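Local coordinates for GH127 beta-L-arabinofuranoside (Geobacillus stearothermophilus, PDB 4QK0), which probably hydrolyses beta-L-arabinofuranosidic linkages to release L-arabinose, as a glycoside hydrolase of family GH127, at residues A[368-373]-A[628-633]; A[364-369]-A[555-560]; A[332-337]-A[381-386]. All blocks are in the same frame, centred on the assembly; numbering follows the deposited sequence.

Contact 1: residues A[368-373]-A[628-633]; sequences TISGMD and IPYYAW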
ATOM      1  N   THR A 368      13.953  14.325  10.958  1.00 21.32           N
ATOM      2  CA  THR A 368      13.685  15.736  10.663  1.00 21.59           C
ATOM      3  C   THR A 368      14.666  16.125   9.555  1.00 22.59           C
ATOM      4  O   THR A 368      14.252  16.514   8.494  1.00 24.04           O
ATOM      5  CB  THR A 368      13.898  16.705  11.864  1.00 20.32           C
ATOM      6  OG1 THR A 368      15.191  16.464  12.442  1.00 21.81           O
ATOM      7  CG2 THR A 368      12.830  16.503  12.912  1.00 21.30           C
ATOM      8  N   ILE A 369      15.953  16.107   9.863  1.00 22.62           N
ATOM      9  CA  ILE A 369      16.935  16.549   8.944  1.00 23.81           C
ATOM     10  C   ILE A 369      17.002  15.639   7.680  1.00 26.60           C
ATOM     11  O   ILE A 369      17.549  16.055   6.664  1.00 29.87           O
ATOM     12  CB  ILE A 369      18.329  16.682   9.613  1.00 21.55           C
ATOM     13  CG1 ILE A 369      18.662  15.510  10.442  1.00 19.66           C
ATOM     14  CG2 ILE A 369      18.376  17.925  10.508  1.00 23.41           C
ATOM     15  CD1 ILE A 369      20.127  15.466  10.857  1.00 21.45           C
ATOM     16  N   SER A 370      16.465  14.427   7.755  1.00 23.32           N
ATOM     17  CA  SER A 370      16.306  13.591   6.560  1.00 24.02           C
ATOM     18  C   SER A 370      15.476  14.287   5.509  1.00 23.32           C
ATOM     19  O   SER A 370      15.607  13.994   4.328  1.00 26.03           O
ATOM     20  CB  SER A 370      15.650  12.263   6.903  1.00 24.60           C
ATOM     21  OG  SER A 370      14.317  12.431   7.373  1.00 20.69           O
ATOM     22  N   GLY A 371      14.664  15.241   5.942  1.00 20.38           N
ATOM     23  CA  GLY A 371      13.835  16.036   5.085  1.00 19.10           C
ATOM     24  C   GLY A 371      14.506  17.057   4.156  1.00 19.39           C
ATOM     25  O   GLY A 371      13.819  17.745   3.394  1.00 18.94           O
HETATM   26  N   MSE A 372      15.821  17.186   4.250  1.00 22.46           N
HETATM   27  CA  MSE A 372      16.540  18.095   3.387  1.00 25.28           C
HETATM   28  C   MSE A 372      17.796  17.457   2.884  1.00 21.95           C
HETATM   29  O   MSE A 372      18.389  16.598   3.529  1.00 19.39           O
HETATM   30  CB  MSE A 372      16.848  19.484   4.018  1.00 26.82           C
HETATM   31  CG  MSE A 372      17.720  19.398   5.274  1.00 34.74           C
HETATM   32 SE   MSE A 372      18.381  21.197   5.853  1.00 46.17          SE
HETATM   33  CE  MSE A 372      17.186  22.317   4.790  1.00 30.20           C
ATOM     34  N   ASP A 373      18.192  17.909   1.688  1.00 23.49           N
ATOM     35  CA  ASP A 373      19.534  17.621   1.151  1.00 27.00           C
ATOM     36  C   ASP A 373      20.529  18.334   2.038  1.00 25.56           C
ATOM     37  O   ASP A 373      20.206  19.397   2.635  1.00 23.10           O
ATOM     38  CB  ASP A 373      19.715  18.182  -0.308  1.00 31.81           C
ATOM     39  CG  ASP A 373      19.168  17.243  -1.435  1.00 34.78           C
ATOM     40  OD1 ASP A 373      18.815  16.049  -1.214  1.00 28.99           O
ATOM     41  OD2 ASP A 373      19.134  17.728  -2.610  1.00 44.58           O
ATOM     42  N   ILE A 628      25.360   4.156   5.831  1.00 24.74           N
ATOM     43  CA  ILE A 628      25.524   5.551   6.156  1.00 26.04           C
ATOM     44  C   ILE A 628      24.325   6.059   7.001  1.00 28.40           C
ATOM     45  O   ILE A 628      23.319   5.360   7.126  1.00 29.22           O
ATOM     46  CB  ILE A 628      25.611   6.414   4.875  1.00 26.58           C
ATOM     47  CG1 ILE A 628      24.383   6.195   3.978  1.00 26.52           C
ATOM     48  CG2 ILE A 628      26.881   6.066   4.092  1.00 28.89           C
ATOM     49  CD1 ILE A 628      23.729   7.450   3.531  1.00 26.60           C
ATOM     50  N   PRO A 629      24.439   7.276   7.588  1.00 28.48           N
ATOM     51  CA  PRO A 629      23.368   7.786   8.397  1.00 26.32           C
ATOM     52  C   PRO A 629      22.123   8.014   7.595  1.00 23.61           C
ATOM     53  O   PRO A 629      22.192   8.558   6.485  1.00 24.69           O
ATOM     54  CB  PRO A 629      23.931   9.150   8.891  1.00 26.77           C
ATOM     55  CG  PRO A 629      25.378   8.931   8.993  1.00 26.08           C
ATOM     56  CD  PRO A 629      25.681   8.070   7.787  1.00 28.25           C
ATOM     57  N   TYR A 630      20.986   7.665   8.177  1.00 21.29           N
ATOM     58  CA  TYR A 630      19.708   7.808   7.514  1.00 21.13           C
ATOM     59  C   TYR A 630      19.491   9.195   7.000  1.00 20.28           C
ATOM     60  O   TYR A 630      19.089   9.362   5.842  1.00 19.33           O
ATOM     61  CB  TYR A 630      18.548   7.395   8.436  1.00 20.51           C
ATOM     62  CG  TYR A 630      17.203   7.663   7.822  1.00 19.58           C
ATOM     63  CD1 TYR A 630      16.632   6.775   6.934  1.00 19.06           C
ATOM     64  CD2 TYR A 630      16.475   8.789   8.169  1.00 19.05           C
ATOM     65  CE1 TYR A 630      15.388   7.054   6.367  1.00 20.12           C
ATOM     66  CE2 TYR A 630      15.225   9.024   7.633  1.00 20.42           C
ATOM     67  CZ  TYR A 630      14.701   8.168   6.712  1.00 18.06           C
ATOM     68  OH  TYR A 630      13.479   8.452   6.195  1.00 21.85           O
ATOM     69  N   TYR A 631      19.783  10.202   7.833  1.00 20.66           N
ATOM     70  CA  TYR A 631      19.505  11.597   7.432  1.00 20.42           C
ATOM     71  C   TYR A 631      20.214  11.964   6.162  1.00 19.78           C
ATOM     72  O   TYR A 631      19.733  12.855   5.403  1.00 21.95           O
ATOM     73  CB  TYR A 631      19.873  12.644   8.552  1.00 20.33           C
ATOM     74  CG  TYR A 631      21.328  12.858   8.748  1.00 17.64           C
ATOM     75  CD1 TYR A 631      22.071  13.621   7.825  1.00 17.77           C
ATOM     76  CD2 TYR A 631      22.004  12.254   9.781  1.00 17.31           C
ATOM     77  CE1 TYR A 631      23.460  13.781   7.970  1.00 18.06           C
ATOM     78  CE2 TYR A 631      23.378  12.416   9.937  1.00 19.37           C
ATOM     79  CZ  TYR A 631      24.109  13.208   9.004  1.00 19.41           C
ATOM     80  OH  TYR A 631      25.484  13.377   9.165  1.00 23.63           O
ATOM     81  N   ALA A 632      21.369  11.325   5.921  1.00 19.93           N
ATOM     82  CA  ALA A 632      22.201  11.666   4.743  1.00 22.73           C
ATOM     83  C   ALA A 632      21.912  10.897   3.463  1.00 24.88           C
ATOM     84  O   ALA A 632      22.640  11.049   2.482  1.00 25.62           O
ATOM     85  CB  ALA A 632      23.656  11.491   5.082  1.00 22.96           C
ATOM     86  N   TRP A 633      20.868  10.079   3.451  1.00 24.86           N
ATOM     87  CA  TRP A 633      20.541   9.305   2.253  1.00 26.10           C
ATOM     88  C   TRP A 633      20.051  10.245   1.169  1.00 24.09           C
ATOM     89  O   TRP A 633      19.681  11.393   1.437  1.00 29.67           O
ATOM     90  CB  TRP A 633      19.522   8.161   2.600  1.00 24.85           C
ATOM     91  CG  TRP A 633      18.070   8.499   2.422  1.00 22.69           C
ATOM     92  CD1 TRP A 633      17.277   9.151   3.286  1.00 20.81           C
ATOM     93  CD2 TRP A 633      17.255   8.177   1.286  1.00 24.28           C
ATOM     94  NE1 TRP A 633      16.044   9.325   2.748  1.00 20.57           N
ATOM     95  CE2 TRP A 633      15.991   8.708   1.527  1.00 21.64           C
ATOM     96  CE3 TRP A 633      17.504   7.513   0.059  1.00 24.97           C
ATOM     97  CZ2 TRP A 633      14.941   8.587   0.618  1.00 23.51           C
ATOM     98  CZ3 TRP A 633      16.483   7.400  -0.844  1.00 24.76           C
ATOM     99  CH2 TRP A 633      15.196   7.916  -0.557  1.00 25.09           C
TER
HETATM  100  O   HOH W   1      20.230  14.955   3.714  1.00 24.91           O
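The rings of Tyr630 and Tyr631 meet Ser370 and Ile369 in turn, each by an oblique approach. Ser370 comes to the CE2 corner of the Tyr630 ring with its CB, 3.3 Å from Tyr630 CE2, a tight fit that suits a residue with only a methylene and a hydroxyl beyond its backbone. One face of that same ring is covered from within its own segment, where Trp633 CD1 sits above the plane, offset toward the rim; in return, Tyr630 O lies at the edge of the indole, in its plane. The second tyrosine is met near its root: Ile369 CD1 is 3.6 Å from Tyr631 CG, and Ile369 CG1 is the same 3.6 Å from Tyr631 CB. With CG1 held between the backbone N and carbonyl carbon (chi1 46°), the long branch of the isoleucine reaches this joint between ring and backbone. Tyr26 of helix 22-42 also packs on both Ile369 and Tyr631. Each segment contains a short 3-10 turn, one following helix 354-365 and the other following strand 620-629, so the contact fits the helical catalytic part against the C-terminal beta domain. A water lies between the backbone oxygens, 2.5 Å from Met372 O (a selenomethionine) and 2.7 Å from Tyr631 O, though other acceptors compete for its protons. Arg404 joins the segments too, bonding to Ser370 O and Trp633 O. Direct contact between the segments is thus largely apolar and shape-dependent, while buried carbonyls appear to be bridged by a water, and both segments bond to Arg404.

Contact 2: residues A[364-369]-A[555-560]; sequences LYNGTI and GPIVYC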
ATOM      1  N   LEU A 364      15.561  14.562  15.940  1.00 25.72           N
ATOM      2  CA  LEU A 364      16.489  15.573  15.516  1.00 23.09           C
ATOM      3  C   LEU A 364      17.604  15.084  14.621  1.00 24.33           C
ATOM      4  O   LEU A 364      18.020  15.813  13.687  1.00 21.98           O
ATOM      5  CB  LEU A 364      17.119  16.273  16.729  1.00 25.65           C
ATOM      6  CG  LEU A 364      16.291  17.368  17.411  1.00 24.99           C
ATOM      7  CD1 LEU A 364      17.054  17.833  18.669  1.00 29.94           C
ATOM      8  CD2 LEU A 364      16.043  18.571  16.514  1.00 25.09           C
ATOM      9  N   TYR A 365      18.143  13.918  14.916  1.00 22.05           N
ATOM     10  CA  TYR A 365      19.296  13.410  14.193  1.00 25.30           C
ATOM     11  C   TYR A 365      18.897  12.412  13.072  1.00 25.17           C
ATOM     12  O   TYR A 365      19.791  11.791  12.433  1.00 22.65           O
ATOM     13  CB  TYR A 365      20.341  12.763  15.141  1.00 29.01           C
ATOM     14  CG  TYR A 365      21.083  13.762  16.048  1.00 29.21           C
ATOM     15  CD1 TYR A 365      20.521  14.179  17.229  1.00 32.10           C
ATOM     16  CD2 TYR A 365      22.287  14.330  15.673  1.00 30.01           C
ATOM     17  CE1 TYR A 365      21.162  15.090  18.052  1.00 34.58           C
ATOM     18  CE2 TYR A 365      22.950  15.242  16.485  1.00 31.91           C
ATOM     19  CZ  TYR A 365      22.372  15.629  17.679  1.00 37.04           C
ATOM     20  OH  TYR A 365      22.955  16.546  18.537  1.00 35.45           O
ATOM     21  N   ASN A 366      17.599  12.256  12.829  1.00 22.88           N
ATOM     22  CA  ASN A 366      17.123  11.245  11.863  1.00 23.00           C
ATOM     23  C   ASN A 366      16.004  11.765  11.043  1.00 22.17           C
ATOM     24  O   ASN A 366      16.245  12.407  10.043  1.00 28.52           O
ATOM     25  CB  ASN A 366      16.764   9.959  12.570  1.00 22.96           C
ATOM     26  CG  ASN A 366      17.972   9.355  13.292  1.00 23.91           C
ATOM     27  OD1 ASN A 366      18.810   8.682  12.681  1.00 26.59           O
ATOM     28  ND2 ASN A 366      18.040   9.545  14.616  1.00 24.14           N
ATOM     29  N   GLY A 367      14.781  11.637  11.479  1.00 22.11           N
ATOM     30  CA  GLY A 367      13.642  11.945  10.619  1.00 20.89           C
ATOM     31  C   GLY A 367      13.233  13.370  10.377  1.00 21.65           C
ATOM     32  O   GLY A 367      12.186  13.609   9.730  1.00 19.34           O
ATOM     33  N   THR A 368      13.953  14.325  10.958  1.00 21.32           N
ATOM     34  CA  THR A 368      13.685  15.736  10.663  1.00 21.59           C
ATOM     35  C   THR A 368      14.666  16.125   9.555  1.00 22.59           C
ATOM     36  O   THR A 368      14.252  16.514   8.494  1.00 24.04           O
ATOM     37  CB  THR A 368      13.898  16.705  11.864  1.00 20.32           C
ATOM     38  OG1 THR A 368      15.191  16.464  12.442  1.00 21.81           O
ATOM     39  CG2 THR A 368      12.830  16.503  12.912  1.00 21.30           C
ATOM     40  N   ILE A 369      15.953  16.107   9.863  1.00 22.62           N
ATOM     41  CA  ILE A 369      16.935  16.549   8.944  1.00 23.81           C
ATOM     42  C   ILE A 369      17.002  15.639   7.680  1.00 26.60           C
ATOM     43  O   ILE A 369      17.549  16.055   6.664  1.00 29.87           O
ATOM     44  CB  ILE A 369      18.329  16.682   9.613  1.00 21.55           C
ATOM     45  CG1 ILE A 369      18.662  15.510  10.442  1.00 19.66           C
ATOM     46  CG2 ILE A 369      18.376  17.925  10.508  1.00 23.41           C
ATOM     47  CD1 ILE A 369      20.127  15.466  10.857  1.00 21.45           C
ATOM     48  N   GLY A 555      25.245   5.386  18.563  1.00 23.31           N
ATOM     49  CA  GLY A 555      24.901   6.631  19.265  1.00 23.04           C
ATOM     50  C   GLY A 555      23.441   6.887  18.967  1.00 23.11           C
ATOM     51  O   GLY A 555      22.649   5.941  18.886  1.00 25.47           O
ATOM     52  N   PRO A 556      23.069   8.148  18.732  1.00 21.38           N
ATOM     53  CA  PRO A 556      21.677   8.515  18.380  1.00 23.54           C
ATOM     54  C   PRO A 556      21.300   8.329  16.888  1.00 24.70           C
ATOM     55  O   PRO A 556      20.168   8.629  16.522  1.00 26.39           O
ATOM     56  CB  PRO A 556      21.640  10.023  18.701  1.00 21.08           C
ATOM     57  CG  PRO A 556      23.006  10.478  18.310  1.00 20.66           C
ATOM     58  CD  PRO A 556      23.927   9.339  18.716  1.00 22.68           C
ATOM     59  N   ILE A 557      22.251   7.890  16.057  1.00 23.84           N
ATOM     60  CA  ILE A 557      22.064   7.904  14.632  1.00 25.22           C
ATOM     61  C   ILE A 557      21.708   6.523  14.072  1.00 23.77           C
ATOM     62  O   ILE A 557      22.427   5.549  14.284  1.00 25.48           O
ATOM     63  CB  ILE A 557      23.275   8.491  13.899  1.00 25.24           C
ATOM     64  CG1 ILE A 557      23.258  10.006  14.167  1.00 28.37           C
ATOM     65  CG2 ILE A 557      23.143   8.228  12.404  1.00 25.36           C
ATOM     66  CD1 ILE A 557      24.451  10.712  13.597  1.00 30.61           C
ATOM     67  N   VAL A 558      20.552   6.497  13.425  1.00 22.14           N
ATOM     68  CA  VAL A 558      20.081   5.352  12.730  1.00 24.89           C
ATOM     69  C   VAL A 558      20.717   5.367  11.330  1.00 25.82           C
ATOM     70  O   VAL A 558      20.716   6.395  10.629  1.00 22.66           O
ATOM     71  CB  VAL A 558      18.551   5.353  12.614  1.00 23.37           C
ATOM     72  CG1 VAL A 558      18.082   4.142  11.861  1.00 24.95           C
ATOM     73  CG2 VAL A 558      17.904   5.326  13.996  1.00 25.92           C
ATOM     74  N   TYR A 559      21.157   4.185  10.937  1.00 25.56           N
ATOM     75  CA  TYR A 559      21.852   3.981   9.674  1.00 26.86           C
ATOM     76  C   TYR A 559      20.925   3.369   8.594  1.00 25.36           C
ATOM     77  O   TYR A 559      19.876   2.859   8.900  1.00 23.03           O
ATOM     78  CB  TYR A 559      23.080   3.088   9.957  1.00 25.83           C
ATOM     79  CG  TYR A 559      24.209   3.944  10.430  1.00 26.51           C
ATOM     80  CD1 TYR A 559      24.205   4.515  11.688  1.00 25.85           C
ATOM     81  CD2 TYR A 559      25.240   4.266   9.560  1.00 29.14           C
ATOM     82  CE1 TYR A 559      25.210   5.406  12.091  1.00 28.61           C
ATOM     83  CE2 TYR A 559      26.273   5.072   9.958  1.00 30.71           C
ATOM     84  CZ  TYR A 559      26.243   5.678  11.217  1.00 30.68           C
ATOM     85  OH  TYR A 559      27.252   6.542  11.561  1.00 29.90           O
ATOM     86  N   CYS A 560      21.354   3.453   7.339  1.00 27.37           N
ATOM     87  CA  CYS A 560      20.636   2.860   6.201  1.00 25.79           C
ATOM     88  C   CYS A 560      21.623   2.370   5.174  1.00 28.60           C
ATOM     89  O   CYS A 560      22.838   2.728   5.237  1.00 24.51           O
ATOM     90  CB  CYS A 560      19.710   3.835   5.582  1.00 26.73           C
ATOM     91  SG  CYS A 560      20.464   5.136   4.620  1.00 28.54           S
TER
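Asn366 and Val558 cross at about a right angle, and the amide of the asparagine meets the backbone of the strand. Its CG lies anti to the carbonyl carbon (chi1 -61°), and from there both ends of the amide engage the other segment. Asn366 OD1 accepts from Val558 N at 2.9 Å, with the donor tilted 21° from the carbonyl plane. Asn366 ND2 gives a straighter bond to Pro556 O, 3.0 Å long with 167° at the hydrogen, and that oxygen lies in the plane of the amide. Asparagine suits the place because one short side chain carries a donor and an acceptor, much as the N-H and C=O of one residue in a parallel neighbour strand would; ND2 also bonds to Arg362 O, in helix 354-365. An alanine here is likely to leave Val558 N and Pro556 O, both buried, without these mates. The helix concerned, 354-365, belongs to the helical catalytic domain of the six-hairpin clan, and its C-terminal end here abuts strand 557-562 of the C-terminal beta domain. Beside the amide, Tyr365 is turned so that Pro556 CG lies over one face of its ring, 4.4 Å from Tyr365 CG, while Tyr365 CB packs 4.1 Å from Ile557 CG1. The compact, rigid proline ring offers CH groups to the aromatic face. At its other end, Tyr365 OH bonds to Trp23 NE1, and the rings of Trp23 and Phe22 pack on the tyrosine. Val558 also packs on the amide oxygen, its CB 3.3 Å from Asn366 OD1.

Contact 3: residues A[332-337]-A[381-386]; sequences AETCAS and YVNPLE
Tyr381 opens the segment by meeting Glu333 and Thr334 with both its ring and its carbonyl. The ring lies alongside the Glu333 side chain, the two pointing the same way with carboxylate and ring planes only 18° apart; Glu333 CG is 3.7 Å from Tyr381 CE1. An extended glutamate chain, with CG anti to the backbone N (chi1 -172°), is long enough to run beside the ring, and Glu333 OE1 ends 3.2 Å from Tyr381 OH. The carbonyl turns to the start of helix 334-350: Tyr381 O takes a bond of 2.9 Å from Thr334 N, nearly along the C=O axis, and a CA-H...O contact from Glu333 CA at 3.2 Å. Val382 points its side chain away from the other segment, and its backbone passes close to Glu333. Next, Asn383 N gives a weak bond of 3.3 Å to Ala332 O, while Asn383 O lies 3.4 Å from Ala332 CB. Ala332 has left-handed backbone angles (phi 47°), and its small methyl fits against that carbonyl. Farther on, Leu385 packs on Trp644 of strand 641-647. Cys335, in the first turn of the helix, touches Cys412; the two are disulfide-bonded in another structure of this protein, but not here. Since Glu333 is the N-cap residue, Thr334 N has no earlier carbonyl within the helix to meet, and Tyr381 O supplies one; the partial negative charge of that oxygen would probably also suit the positive end of the helix dipole.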
ATOM      1  N   ALA A 332       5.392   9.501   7.453  1.00 22.41           N
ATOM      2  CA  ALA A 332       6.527  10.080   8.228  1.00 19.42           C
ATOM      3  C   ALA A 332       6.935  11.470   7.714  1.00 19.39           C
ATOM      4  O   ALA A 332       8.078  11.730   7.384  1.00 19.91           O
ATOM      5  CB  ALA A 332       7.691   9.155   8.233  1.00 19.78           C
ATOM      6  N   GLU A 333       5.935  12.309   7.585  1.00 19.32           N
ATOM      7  CA  GLU A 333       6.074  13.681   7.086  1.00 26.13           C
ATOM      8  C   GLU A 333       7.102  14.453   7.919  1.00 26.58           C
ATOM      9  O   GLU A 333       7.177  14.307   9.153  1.00 22.15           O
ATOM     10  CB  GLU A 333       4.727  14.342   7.205  1.00 32.14           C
ATOM     11  CG  GLU A 333       4.566  15.677   6.590  1.00 36.98           C
ATOM     12  CD  GLU A 333       3.152  16.258   6.780  1.00 35.75           C
ATOM     13  OE1 GLU A 333       3.080  17.456   6.554  1.00 48.45           O
ATOM     14  OE2 GLU A 333       2.128  15.588   7.088  1.00 31.78           O
ATOM     15  N   THR A 334       7.923  15.217   7.225  1.00 24.93           N
ATOM     16  CA  THR A 334       8.927  16.043   7.842  1.00 24.88           C
ATOM     17  C   THR A 334       8.305  16.890   8.966  1.00 21.61           C
ATOM     18  O   THR A 334       8.812  16.879  10.068  1.00 19.58           O
ATOM     19  CB  THR A 334       9.621  16.946   6.773  1.00 25.99           C
ATOM     20  OG1 THR A 334      10.204  16.125   5.745  1.00 22.66           O
ATOM     21  CG2 THR A 334      10.721  17.751   7.407  1.00 26.42           C
ATOM     22  N   CYS A 335       7.194  17.547   8.672  1.00 22.93           N
ATOM     23  CA  CYS A 335       6.516  18.395   9.623  1.00 29.06           C
ATOM     24  C   CYS A 335       6.045  17.643  10.886  1.00 29.93           C
ATOM     25  O   CYS A 335       5.995  18.218  11.962  1.00 28.61           O
ATOM     26  CB  CYS A 335       5.342  19.105   8.971  1.00 32.76           C
ATOM     27  SG  CYS A 335       5.901  20.463   7.965  1.00 36.25           S
ATOM     28  N   ALA A 336       5.753  16.350  10.764  1.00 25.87           N
ATOM     29  CA  ALA A 336       5.275  15.596  11.913  1.00 24.94           C
ATOM     30  C   ALA A 336       6.428  15.306  12.835  1.00 23.89           C
ATOM     31  O   ALA A 336       6.238  15.247  14.038  1.00 25.81           O
ATOM     32  CB  ALA A 336       4.618  14.298  11.493  1.00 23.73           C
ATOM     33  N   SER A 337       7.608  15.073  12.272  1.00 25.00           N
ATOM     34  CA  SER A 337       8.767  14.787  13.080  1.00 25.37           C
ATOM     35  C   SER A 337       9.253  16.071  13.800  1.00 26.56           C
ATOM     36  O   SER A 337       9.648  16.014  14.966  1.00 24.32           O
ATOM     37  CB  SER A 337       9.877  14.173  12.256  1.00 28.56           C
ATOM     38  OG  SER A 337       9.624  12.794  12.105  1.00 30.44           O
ATOM     39  N   TYR A 381       8.871  15.806   1.570  1.00 28.00           N
ATOM     40  CA  TYR A 381       7.674  15.909   2.373  1.00 28.86           C
ATOM     41  C   TYR A 381       7.584  14.597   3.173  1.00 27.67           C
ATOM     42  O   TYR A 381       7.518  14.612   4.374  1.00 27.14           O
ATOM     43  CB  TYR A 381       6.514  16.144   1.443  1.00 35.09           C
ATOM     44  CG  TYR A 381       5.318  16.807   2.053  1.00 43.69           C
ATOM     45  CD1 TYR A 381       4.351  16.044   2.683  1.00 50.01           C
ATOM     46  CD2 TYR A 381       5.119  18.179   1.955  1.00 52.06           C
ATOM     47  CE1 TYR A 381       3.221  16.609   3.245  1.00 57.96           C
ATOM     48  CE2 TYR A 381       3.975  18.759   2.501  1.00 61.62           C
ATOM     49  CZ  TYR A 381       3.030  17.962   3.161  1.00 64.60           C
ATOM     50  OH  TYR A 381       1.874  18.455   3.746  1.00 67.49           O
ATOM     51  N   VAL A 382       7.742  13.473   2.489  1.00 25.81           N
ATOM     52  CA  VAL A 382       7.618  12.116   3.036  1.00 23.95           C
ATOM     53  C   VAL A 382       8.951  11.490   3.262  1.00 22.62           C
ATOM     54  O   VAL A 382       9.834  11.615   2.417  1.00 21.94           O
ATOM     55  CB  VAL A 382       6.859  11.269   2.006  1.00 24.54           C
ATOM     56  CG1 VAL A 382       7.028   9.804   2.231  1.00 22.62           C
ATOM     57  CG2 VAL A 382       5.404  11.696   1.981  1.00 22.41           C
ATOM     58  N   ASN A 383       9.132  10.826   4.408  1.00 20.48           N
ATOM     59  CA  ASN A 383      10.416  10.249   4.748  1.00 21.64           C
ATOM     60  C   ASN A 383      10.329   8.735   4.914  1.00 24.62           C
ATOM     61  O   ASN A 383      10.131   8.217   6.033  1.00 25.58           O
ATOM     62  CB  ASN A 383      10.994  10.822   6.033  1.00 22.57           C
ATOM     63  CG  ASN A 383      11.267  12.283   5.908  1.00 22.65           C
ATOM     64  OD1 ASN A 383      10.365  13.085   6.117  1.00 24.00           O
ATOM     65  ND2 ASN A 383      12.460  12.633   5.444  1.00 19.92           N
ATOM     66  N   PRO A 384      10.545   8.004   3.828  1.00 23.69           N
ATOM     67  CA  PRO A 384      10.322   6.566   3.864  1.00 23.62           C
ATOM     68  C   PRO A 384      11.477   5.866   4.522  1.00 23.24           C
ATOM     69  O   PRO A 384      12.546   6.432   4.654  1.00 24.28           O
ATOM     70  CB  PRO A 384      10.225   6.221   2.390  1.00 26.05           C
ATOM     71  CG  PRO A 384      11.157   7.193   1.744  1.00 26.11           C
ATOM     72  CD  PRO A 384      10.999   8.467   2.509  1.00 25.73           C
ATOM     73  N   LEU A 385      11.248   4.639   4.977  1.00 22.36           N
ATOM     74  CA  LEU A 385      12.309   3.815   5.517  1.00 21.39           C
ATOM     75  C   LEU A 385      12.751   2.728   4.582  1.00 20.73           C
ATOM     76  O   LEU A 385      13.691   1.948   4.878  1.00 19.21           O
ATOM     77  CB  LEU A 385      11.877   3.207   6.859  1.00 22.13           C
ATOM     78  CG  LEU A 385      11.980   4.201   8.016  1.00 21.72           C
ATOM     79  CD1 LEU A 385      10.830   5.209   7.996  1.00 23.63           C
ATOM     80  CD2 LEU A 385      11.972   3.356   9.272  1.00 22.00           C
ATOM     81  N   GLU A 386      12.114   2.685   3.423  1.00 23.89           N
ATOM     82  CA  GLU A 386      12.468   1.693   2.390  1.00 26.64           C
ATOM     83  C   GLU A 386      12.048   2.223   1.043  1.00 25.49           C
ATOM     84  O   GLU A 386      10.905   2.619   0.851  1.00 29.30           O
ATOM     85  CB  GLU A 386      11.793   0.374   2.650  1.00 28.51           C
ATOM     86  CG  GLU A 386      11.984  -0.649   1.531  1.00 35.02           C
ATOM     87  CD  GLU A 386      11.425  -2.005   1.916  1.00 38.84           C
ATOM     88  OE1 GLU A 386      11.959  -2.605   2.836  1.00 48.45           O
ATOM     89  OE2 GLU A 386      10.395  -2.439   1.351  1.00 46.44           O
TER

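From the N terminus, contact 3 opens first, at the start of helix 334-350, and closes a loop of 43 residues that hold the rest of that helix and helix 354-365. Before it closes at 381-386, the chain has passed 364-369 and 368-373, where contacts 2 and 1 begin, so both cross contact 3. Contact 2 closes at strand 557-562; contact 1 closes last, at the end of strand 620-629. Those strands are antiparallel neighbours, and just past the end of strand 620-629, Tyr630 N bonds to Val558 O. Tyr630 OH to Pro384 O links contacts 1 and 3. Contacts 1 and 2 tie the helical catalytic domain to the C-terminal beta domain; contact 3 stays within the catalytic domain.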